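PDB 3K9U: PaiA Acetyltransferase, which transfers an acetyl group from acetyl-CoA to polyamines such as spermidine, guarding the cell against polyamine toxicity. Local coordinates for residues 51-56 / 89-94; 133-138 / 153-158. All blocks are in the same frame, centred on the assembly; numbering follows the deposited sequence.

Contact 1 (51-56 / 89-94); sequences LNEIVR and LLRLYL. With ACO (acetyl coenzyme *a), chain G.
The cofactor-binding strand of the GNAT fold, 86-94, meets helix 47-59 through one salt bridge, Glu53 to Arg91. Glu53 OE1 lies 3.1 Å from Arg91 NH1, at the edge of the guanidinium and near its plane. The N-H to acceptor angle is 148°, and as a hydrogen bond it is weak. The carboxylate and guanidinium planes are turned 72° apart, so the pair does not form a flat two-pronged bridge. Glu53 reaches out on an extended chain, with CG anti to its carbonyl carbon (chi1 -72°). Arg91 bends at chi2 and chi3. Its NE is paired more strongly with Glu79, and NH2 bonds Tyr45 OH, so the guanidinium is fixed from several sides. A classic beta bulge at Leu90 and Arg91 sets both residues opposite Glu79 of strand 73-83.

The same strand holds acetyl-CoA through its backbone. Leu92 O accepts a hydrogen bond from ACO N4P at 2.7 Å. Leu94 N gives a bond of 3.0 Å to ACO O9P, and Leu92 N a weak one of 3.2 Å to the acetyl ACO O. Tyr93 CD1 lies 3.6 Å from ACO C6P, on an oblique approach. Tyr93 OH bonds Tyr28 OH, and its ring meets that of Trp24. With an alanine here, Tyr28 OH would probably lose this partner and a gap would open beside the pantetheine arm. Leu92 CG adds an apolar contact of 3.6 Å to ACO CEP. A bulged strand that bonds the pantetheine amides through its main chain is the hallmark of acetyl-CoA binding in GNAT acetyltransferases.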
loop_
_atom_site.group_PDB
_atom_site.type_symbol
_atom_site.label_atom_id
_atom_site.label_comp_id
_atom_site.label_asym_id
_atom_site.label_seq_id
_atom_site.Cartn_x
_atom_site.Cartn_y
_atom_site.Cartn_z
ATOM N N LEU A 51 -20.314 -18.596 3.599
ATOM C CA LEU A 51 -21.050 -19.395 2.633
ATOM C C LEU A 51 -22.538 -18.997 2.578
ATOM O O LEU A 51 -23.112 -18.781 1.500
ATOM C CB LEU A 51 -20.941 -20.878 2.997
ATOM C CG LEU A 51 -19.805 -21.665 2.367
ATOM C CD1 LEU A 51 -19.745 -23.138 2.928
ATOM C CD2 LEU A 51 -19.974 -21.639 0.827
ATOM N N ASN A 52 -23.151 -18.920 3.757
ATOM C CA ASN A 52 -24.550 -18.533 3.874
ATOM C C ASN A 52 -24.753 -17.149 3.285
ATOM O O ASN A 52 -25.727 -16.932 2.553
ATOM C CB ASN A 52 -25.015 -18.582 5.334
ATOM C CG ASN A 52 -26.505 -18.332 5.497
ATOM O OD1 ASN A 52 -27.346 -18.978 4.851
ATOM N ND2 ASN A 52 -26.848 -17.414 6.396
ATOM N N GLU A 53 -23.820 -16.228 3.561
ATOM C CA GLU A 53 -23.947 -14.856 3.035
ATOM C C GLU A 53 -23.799 -14.810 1.525
ATOM O O GLU A 53 -24.543 -14.108 0.850
ATOM C CB GLU A 53 -22.933 -13.906 3.664
ATOM C CG GLU A 53 -23.239 -13.548 5.133
ATOM C CD GLU A 53 -22.007 -12.952 5.849
ATOM O OE1 GLU A 53 -20.893 -13.044 5.305
ATOM O OE2 GLU A 53 -22.140 -12.405 6.949
ATOM N N ILE A 54 -22.830 -15.573 1.009
ATOM C CA ILE A 54 -22.629 -15.683 -0.427
ATOM C C ILE A 54 -23.887 -16.249 -1.085
ATOM O O ILE A 54 -24.317 -15.704 -2.107
ATOM C CB ILE A 54 -21.377 -16.548 -0.756
ATOM C CG1 ILE A 54 -20.085 -15.834 -0.312
ATOM C CG2 ILE A 54 -21.294 -16.900 -2.238
ATOM C CD1 ILE A 54 -18.797 -16.698 -0.500
ATOM N N VAL A 55 -24.491 -17.310 -0.516
ATOM C CA VAL A 55 -25.690 -17.906 -1.129
ATOM C C VAL A 55 -26.876 -16.949 -1.102
ATOM O O VAL A 55 -27.593 -16.838 -2.092
ATOM C CB VAL A 55 -26.100 -19.281 -0.521
ATOM C CG1 VAL A 55 -27.438 -19.832 -1.172
ATOM C CG2 VAL A 55 -24.969 -20.286 -0.700
ATOM N N ARG A 56 -27.058 -16.252 0.019
ATOM C CA ARG A 56 -28.096 -15.218 0.141
ATOM C C ARG A 56 -27.937 -14.163 -0.940
ATOM O O ARG A 56 -28.917 -13.782 -1.591
ATOM C CB ARG A 56 -28.043 -14.524 1.520
ATOM C CG ARG A 56 -28.722 -15.339 2.628
ATOM C CD ARG A 56 -28.501 -14.739 4.016
ATOM N NE ARG A 56 -29.147 -13.430 4.155
ATOM C CZ ARG A 56 -28.521 -12.258 4.345
ATOM N NH1 ARG A 56 -27.184 -12.157 4.452
ATOM N NH2 ARG A 56 -29.262 -11.146 4.442
ATOM N N LEU A 89 -23.685 0.625 2.814
ATOM C CA LEU A 89 -22.410 0.065 2.412
ATOM C C LEU A 89 -21.824 -0.595 3.653
ATOM O O LEU A 89 -21.408 0.078 4.597
ATOM C CB LEU A 89 -21.486 1.160 1.864
ATOM C CG LEU A 89 -20.280 0.684 1.029
ATOM C CD1 LEU A 89 -19.550 1.881 0.354
ATOM C CD2 LEU A 89 -19.298 -0.121 1.883
ATOM N N LEU A 90 -21.853 -1.914 3.693
ATOM C CA LEU A 90 -21.504 -2.625 4.920
ATOM C C LEU A 90 -20.040 -2.924 4.990
ATOM O O LEU A 90 -19.492 -2.972 6.061
ATOM C CB LEU A 90 -22.258 -3.953 5.043
ATOM C CG LEU A 90 -23.779 -3.864 5.126
ATOM C CD1 LEU A 90 -24.368 -5.276 4.896
ATOM C CD2 LEU A 90 -24.248 -3.255 6.467
ATOM N N ARG A 91 -19.414 -3.131 3.839
ATOM C CA ARG A 91 -18.118 -3.808 3.772
ATOM C C ARG A 91 -17.363 -3.449 2.484
ATOM O O ARG A 91 -17.915 -3.589 1.392
ATOM C CB ARG A 91 -18.407 -5.317 3.785
ATOM C CG ARG A 91 -17.632 -6.111 4.765
ATOM C CD ARG A 91 -18.461 -7.067 5.608
ATOM N NE ARG A 91 -19.339 -8.041 4.941
ATOM C CZ ARG A 91 -19.242 -9.380 5.012
ATOM N NH1 ARG A 91 -20.177 -10.134 4.441
ATOM N NH2 ARG A 91 -18.219 -9.998 5.616
ATOM N N LEU A 92 -16.106 -3.029 2.611
ATOM C CA LEU A 92 -15.243 -2.805 1.451
ATOM C C LEU A 92 -13.796 -2.929 1.841
ATOM O O LEU A 92 -13.261 -2.070 2.544
ATOM C CB LEU A 92 -15.489 -1.413 0.854
ATOM C CG LEU A 92 -14.635 -0.928 -0.304
ATOM C CD1 LEU A 92 -14.708 -1.907 -1.405
ATOM C CD2 LEU A 92 -15.115 0.439 -0.780
ATOM N N TYR A 93 -13.167 -3.992 1.358
ATOM C CA TYR A 93 -11.817 -4.343 1.764
ATOM C C TYR A 93 -11.030 -4.888 0.575
ATOM O O TYR A 93 -11.530 -5.739 -0.145
ATOM C CB TYR A 93 -11.853 -5.396 2.894
ATOM C CG TYR A 93 -12.399 -4.872 4.196
ATOM C CD1 TYR A 93 -11.590 -4.163 5.074
ATOM C CD2 TYR A 93 -13.737 -5.046 4.534
ATOM C CE1 TYR A 93 -12.083 -3.654 6.251
ATOM C CE2 TYR A 93 -14.244 -4.540 5.720
ATOM C CZ TYR A 93 -13.412 -3.859 6.577
ATOM O OH TYR A 93 -13.900 -3.353 7.755
ATOM N N LEU A 94 -9.804 -4.390 0.399
ATOM C CA LEU A 94 -8.842 -4.912 -0.559
ATOM C C LEU A 94 -7.629 -5.458 0.188
ATOM O O LEU A 94 -7.319 -4.987 1.303
ATOM C CB LEU A 94 -8.320 -3.800 -1.448
ATOM C CG LEU A 94 -9.355 -2.925 -2.143
ATOM C CD1 LEU A 94 -8.668 -1.809 -3.022
ATOM C CD2 LEU A 94 -10.298 -3.811 -2.958
HETATM N N1A ACO G . -2.459 4.425 2.229
HETATM C C2A ACO G . -3.080 5.576 2.584
HETATM N N3A ACO G . -4.213 5.998 1.992
HETATM C C4A ACO G . -4.817 5.274 1.032
HETATM C C5A ACO G . -4.174 4.025 0.630
HETATM C C6A ACO G . -2.933 3.613 1.305
HETATM N N6A ACO G . -2.279 2.471 0.976
HETATM N N7A ACO G . -4.929 3.501 -0.319
HETATM C C8A ACO G . -5.956 4.342 -0.523
HETATM N N9A ACO G . -5.917 5.400 0.299
HETATM C C1B ACO G . -6.918 6.516 0.279
HETATM C C2B ACO G . -6.316 7.909 0.085
HETATM O O2B ACO G . -7.169 8.941 0.647
HETATM C C3B ACO G . -6.253 8.078 -1.404
HETATM O O3B ACO G . -6.249 9.468 -1.782
HETATM P P3B ACO G . -4.790 10.157 -2.042
HETATM O O7A ACO G . -4.443 9.656 -3.385
HETATM O O8A ACO G . -3.913 9.624 -0.916
HETATM O O9A ACO G . -5.165 11.625 -1.925
HETATM C C4B ACO G . -7.430 7.264 -1.908
HETATM O O4B ACO G . -7.789 6.369 -0.846
HETATM C C5B ACO G . -7.126 6.463 -3.156
HETATM O O5B ACO G . -8.327 6.073 -3.839
HETATM P P1A ACO G . -8.485 4.598 -4.469
HETATM O O1A ACO G . -7.210 4.198 -5.199
HETATM O O2A ACO G . -9.792 4.508 -5.210
HETATM O O3A ACO G . -8.595 3.752 -3.086
HETATM P P2A ACO G . -8.476 2.133 -3.023
HETATM O O4A ACO G . -7.257 1.837 -2.181
HETATM O O5A ACO G . -8.646 1.521 -4.409
HETATM O O6A ACO G . -9.768 1.738 -2.187
HETATM C CBP ACO G . -10.151 1.335 0.134
HETATM C CCP ACO G . -10.090 2.385 -0.961
HETATM C CDP ACO G . -10.571 1.985 1.437
HETATM C CEP ACO G . -11.223 0.329 -0.278
HETATM C CAP ACO G . -8.789 0.616 0.279
HETATM O OAP ACO G . -7.720 1.541 0.511
HETATM C C9P ACO G . -8.770 -0.421 1.368
HETATM O O9P ACO G . -9.222 -1.530 1.149
HETATM N N8P ACO G . -8.279 -0.047 2.526
HETATM C C7P ACO G . -8.252 -0.881 3.706
HETATM C C6P ACO G . -9.615 -1.339 4.200
HETATM C C5P ACO G . -10.582 -0.223 4.537
HETATM O O5P ACO G . -10.243 0.775 5.156
HETATM N N4P ACO G . -11.849 -0.419 4.162
HETATM C C3P ACO G . -12.919 0.507 4.529
HETATM C C2P ACO G . -13.565 0.059 5.832
HETATM S S1P ACO G . -15.041 0.960 6.197
HETATM C C ACO G . -16.280 -0.017 5.585
HETATM O O ACO G . -15.990 -1.126 5.153
HETATM C CH3 ACO G . -17.724 0.451 5.601
#

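Contact 2 (133-138 / 153-158); sequences VGFSFY and FIMEKK. With ACO (acetyl coenzyme *a), chain G.
Phe135 of helix 132-139 meets Phe153 and Met155 of strand 152-158. Phe153 CD1 lies over one face of the Phe135 ring, 3.6 Å from Phe135 CE2. The two rings are oblique, with planes at 45° and centroids 5.2 Å apart. Phe135 has CG anti to the backbone N (chi1 178°), which carries its ring out to the strand. Met155 comes across Phe135 at about a right angle, and its SD is 3.6 Å from Phe135 CD2. This is a Met-aromatic contact with the sulfur oblique to the ring. The Met155 chain bends at chi3 (79°), bringing CE close to Phe135 CE2 and Tyr138 CB. Met155 SD is 3.8 Å from Tyr138 CB, and it makes a second Met-aromatic contact with the Tyr138 ring.

The contact backs the acetyl-CoA site of the GNAT fold, with the helix between strand 152-158 and the cofactor. Tyr138, probably the proton donor of the reaction, starts toward the strand at CB, but the end of its side chain leads away. Its OH lies 3.3 Å from the acetyl ACO C, and ACO S1P sits at the ring edge. Ser136 OG accepts a 2.8 Å bond from ACO O2B and also bonds Ser132 O. One face of the Phe137 ring lies against ACO CCP.

Phe143 meets the Tyr138 ring edge-to-face and also touches Met155. Strand 122-128 lies beside the contact, with Leu125 against Tyr138 and Val127 against Met155. On the other side of 152-158 runs strand 144-149, outermost on that side within this chain, whose Val145 touches Phe135. Leu89 and Leu92 of strand 86-94 also touch Tyr138.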
loop_
_atom_site.group_PDB
_atom_site.type_symbol
_atom_site.label_atom_id
_atom_site.label_comp_id
_atom_site.label_asym_id
_atom_site.label_seq_id
_atom_site.Cartn_x
_atom_site.Cartn_y
_atom_site.Cartn_z
ATOM N N VAL A 133 -7.407 5.823 6.185
ATOM C CA VAL A 133 -7.385 5.261 4.814
ATOM C C VAL A 133 -8.801 5.152 4.219
ATOM O O VAL A 133 -9.105 5.708 3.179
ATOM C CB VAL A 133 -6.698 3.833 4.812
ATOM C CG1 VAL A 133 -6.780 3.185 3.436
ATOM C CG2 VAL A 133 -5.181 3.917 5.315
ATOM N N GLY A 134 -9.659 4.419 4.903
ATOM C CA GLY A 134 -11.072 4.345 4.547
ATOM C C GLY A 134 -11.804 5.674 4.592
ATOM O O GLY A 134 -12.538 6.000 3.676
ATOM N N PHE A 135 -11.611 6.447 5.659
ATOM C CA PHE A 135 -12.408 7.672 5.873
ATOM C C PHE A 135 -12.138 8.676 4.768
ATOM O O PHE A 135 -13.082 9.287 4.235
ATOM C CB PHE A 135 -12.135 8.309 7.221
ATOM C CG PHE A 135 -12.886 9.592 7.456
ATOM C CD1 PHE A 135 -12.226 10.784 7.574
ATOM C CD2 PHE A 135 -14.244 9.595 7.574
ATOM C CE1 PHE A 135 -12.933 11.990 7.791
ATOM C CE2 PHE A 135 -14.949 10.770 7.798
ATOM C CZ PHE A 135 -14.283 11.973 7.912
ATOM N N SER A 136 -10.856 8.806 4.406
ATOM C CA SER A 136 -10.437 9.762 3.365
ATOM C C SER A 136 -10.840 9.258 1.991
ATOM O O SER A 136 -11.179 10.031 1.143
ATOM C CB SER A 136 -8.938 10.053 3.451
ATOM O OG SER A 136 -8.166 8.897 3.226
ATOM N N PHE A 137 -10.857 7.939 1.790
ATOM C CA PHE A 137 -11.341 7.401 0.527
ATOM C C PHE A 137 -12.809 7.774 0.280
ATOM O O PHE A 137 -13.182 8.149 -0.830
ATOM C CB PHE A 137 -11.154 5.889 0.460
ATOM C CG PHE A 137 -11.970 5.220 -0.633
ATOM C CD1 PHE A 137 -13.205 4.630 -0.331
ATOM C CD2 PHE A 137 -11.507 5.194 -1.955
ATOM C CE1 PHE A 137 -13.975 4.008 -1.326
ATOM C CE2 PHE A 137 -12.254 4.553 -2.972
ATOM C CZ PHE A 137 -13.506 3.961 -2.655
ATOM N N TYR A 138 -13.624 7.688 1.317
ATOM C CA TYR A 138 -15.045 8.017 1.195
ATOM C C TYR A 138 -15.311 9.488 0.991
ATOM O O TYR A 138 -16.187 9.833 0.189
ATOM C CB TYR A 138 -15.820 7.547 2.413
ATOM C CG TYR A 138 -15.880 6.058 2.523
ATOM C CD1 TYR A 138 -16.318 5.269 1.458
ATOM C CD2 TYR A 138 -15.511 5.420 3.703
ATOM C CE1 TYR A 138 -16.354 3.897 1.577
ATOM C CE2 TYR A 138 -15.535 4.064 3.819
ATOM C CZ TYR A 138 -15.963 3.308 2.779
ATOM O OH TYR A 138 -16.009 1.952 2.954
ATOM N N PHE A 153 -17.765 7.086 12.572
ATOM C CA PHE A 153 -18.455 8.168 11.901
ATOM C C PHE A 153 -19.506 7.590 10.954
ATOM O O PHE A 153 -19.232 6.649 10.199
ATOM C CB PHE A 153 -17.480 8.969 11.030
ATOM C CG PHE A 153 -16.547 9.856 11.770
ATOM C CD1 PHE A 153 -15.247 10.005 11.322
ATOM C CD2 PHE A 153 -16.955 10.588 12.855
ATOM C CE1 PHE A 153 -14.359 10.849 11.970
ATOM C CE2 PHE A 153 -16.074 11.404 13.516
ATOM C CZ PHE A 153 -14.773 11.532 13.069
ATOM N N ILE A 154 -20.672 8.208 10.932
ATOM C CA ILE A 154 -21.719 7.806 10.013
ATOM C C ILE A 154 -21.625 8.745 8.806
ATOM O O ILE A 154 -21.676 9.962 8.968
ATOM C CB ILE A 154 -23.129 7.899 10.677
ATOM C CG1 ILE A 154 -23.243 6.918 11.847
ATOM C CG2 ILE A 154 -24.252 7.646 9.648
ATOM C CD1 ILE A 154 -24.484 7.127 12.729
ATOM N N MET A 155 -21.460 8.193 7.611
ATOM C CA MET A 155 -21.373 9.024 6.415
ATOM C C MET A 155 -22.517 8.738 5.456
ATOM O O MET A 155 -23.040 7.637 5.425
ATOM C CB MET A 155 -20.036 8.822 5.700
ATOM C CG MET A 155 -18.836 9.043 6.588
ATOM S SD MET A 155 -17.255 8.807 5.749
ATOM C CE MET A 155 -17.072 10.368 4.850
ATOM N N GLU A 156 -22.887 9.749 4.682
ATOM C CA GLU A 156 -23.949 9.655 3.708
ATOM C C GLU A 156 -23.547 10.316 2.418
ATOM O O GLU A 156 -22.814 11.299 2.411
ATOM C CB GLU A 156 -25.272 10.285 4.229
ATOM C CG GLU A 156 -25.807 9.589 5.500
ATOM C CD GLU A 156 -27.160 10.130 6.032
ATOM O OE1 GLU A 156 -28.005 10.649 5.250
ATOM O OE2 GLU A 156 -27.360 10.016 7.265
ATOM N N LYS A 157 -24.086 9.769 1.335
ATOM C CA LYS A 157 -23.991 10.342 0.008
ATOM C C LYS A 157 -25.355 10.245 -0.620
ATOM O O LYS A 157 -26.000 9.181 -0.549
ATOM C CB LYS A 157 -23.018 9.526 -0.834
ATOM C CG LYS A 157 -22.786 10.046 -2.282
ATOM C CD LYS A 157 -21.740 9.142 -3.001
ATOM C CE LYS A 157 -21.411 9.638 -4.392
ATOM N NZ LYS A 157 -20.277 8.853 -4.986
ATOM N N LYS A 158 -25.758 11.329 -1.273
ATOM C CA LYS A 158 -27.039 11.467 -1.941
ATOM C C LYS A 158 -26.879 11.326 -3.459
ATOM O O LYS A 158 -25.871 11.728 -4.019
ATOM C CB LYS A 158 -27.597 12.860 -1.651
ATOM C CG LYS A 158 -27.836 13.155 -0.168
ATOM C CD LYS A 158 -29.194 12.620 0.290
ATOM C CE LYS A 158 -30.334 13.585 -0.054
ATOM N NZ LYS A 158 -31.669 12.895 -0.033
HETATM N N1A ACO G . -2.459 4.425 2.229
HETATM C C2A ACO G . -3.080 5.576 2.584
HETATM N N3A ACO G . -4.213 5.998 1.992
HETATM C C4A ACO G . -4.817 5.274 1.032
HETATM C C5A ACO G . -4.174 4.025 0.630
HETATM C C6A ACO G . -2.933 3.613 1.305
HETATM N N6A ACO G . -2.279 2.471 0.976
HETATM N N7A ACO G . -4.929 3.501 -0.319
HETATM C C8A ACO G . -5.956 4.342 -0.523
HETATM N N9A ACO G . -5.917 5.400 0.299
HETATM C C1B ACO G . -6.918 6.516 0.279
HETATM C C2B ACO G . -6.316 7.909 0.085
HETATM O O2B ACO G . -7.169 8.941 0.647
HETATM C C3B ACO G . -6.253 8.078 -1.404
HETATM O O3B ACO G . -6.249 9.468 -1.782
HETATM P P3B ACO G . -4.790 10.157 -2.042
HETATM O O7A ACO G . -4.443 9.656 -3.385
HETATM O O8A ACO G . -3.913 9.624 -0.916
HETATM O O9A ACO G . -5.165 11.625 -1.925
HETATM C C4B ACO G . -7.430 7.264 -1.908
HETATM O O4B ACO G . -7.789 6.369 -0.846
HETATM C C5B ACO G . -7.126 6.463 -3.156
HETATM O O5B ACO G . -8.327 6.073 -3.839
HETATM P P1A ACO G . -8.485 4.598 -4.469
HETATM O O1A ACO G . -7.210 4.198 -5.199
HETATM O O2A ACO G . -9.792 4.508 -5.210
HETATM O O3A ACO G . -8.595 3.752 -3.086
HETATM P P2A ACO G . -8.476 2.133 -3.023
HETATM O O4A ACO G . -7.257 1.837 -2.181
HETATM O O5A ACO G . -8.646 1.521 -4.409
HETATM O O6A ACO G . -9.768 1.738 -2.187
HETATM C CBP ACO G . -10.151 1.335 0.134
HETATM C CCP ACO G . -10.090 2.385 -0.961
HETATM C CDP ACO G . -10.571 1.985 1.437
HETATM C CEP ACO G . -11.223 0.329 -0.278
HETATM C CAP ACO G . -8.789 0.616 0.279
HETATM O OAP ACO G . -7.720 1.541 0.511
HETATM C C9P ACO G . -8.770 -0.421 1.368
HETATM O O9P ACO G . -9.222 -1.530 1.149
HETATM N N8P ACO G . -8.279 -0.047 2.526
HETATM C C7P ACO G . -8.252 -0.881 3.706
HETATM C C6P ACO G . -9.615 -1.339 4.200
HETATM C C5P ACO G . -10.582 -0.223 4.537
HETATM O O5P ACO G . -10.243 0.775 5.156
HETATM N N4P ACO G . -11.849 -0.419 4.162
HETATM C C3P ACO G . -12.919 0.507 4.529
HETATM C C2P ACO G . -13.565 0.059 5.832
HETATM S S1P ACO G . -15.041 0.960 6.197
HETATM C C ACO G . -16.280 -0.017 5.585
HETATM O O ACO G . -15.990 -1.126 5.153
HETATM C CH3 ACO G . -17.724 0.451 5.601
#

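From the N terminus, contact 1 comes first. It joins helix 47-59 to strand 86-94 and closes a loop made mostly of strands 63-70 and 73-83. The chain then runs through helix 103-118 and strand 122-128. Contact 2 follows, joining helix 132-139 to strand 152-158 round a shorter loop that holds strand 144-149. The two loops lie in series and neither nest nor cross. Their centres are 19 Å apart, yet Leu92 CD2 meets Phe137 CE1 at 3.8 Å. Contact 1 ties a helix to the central strand 86-94, contact 2 ties one to strand 152-158 in the C-terminal part. Acetyl-CoA touches both.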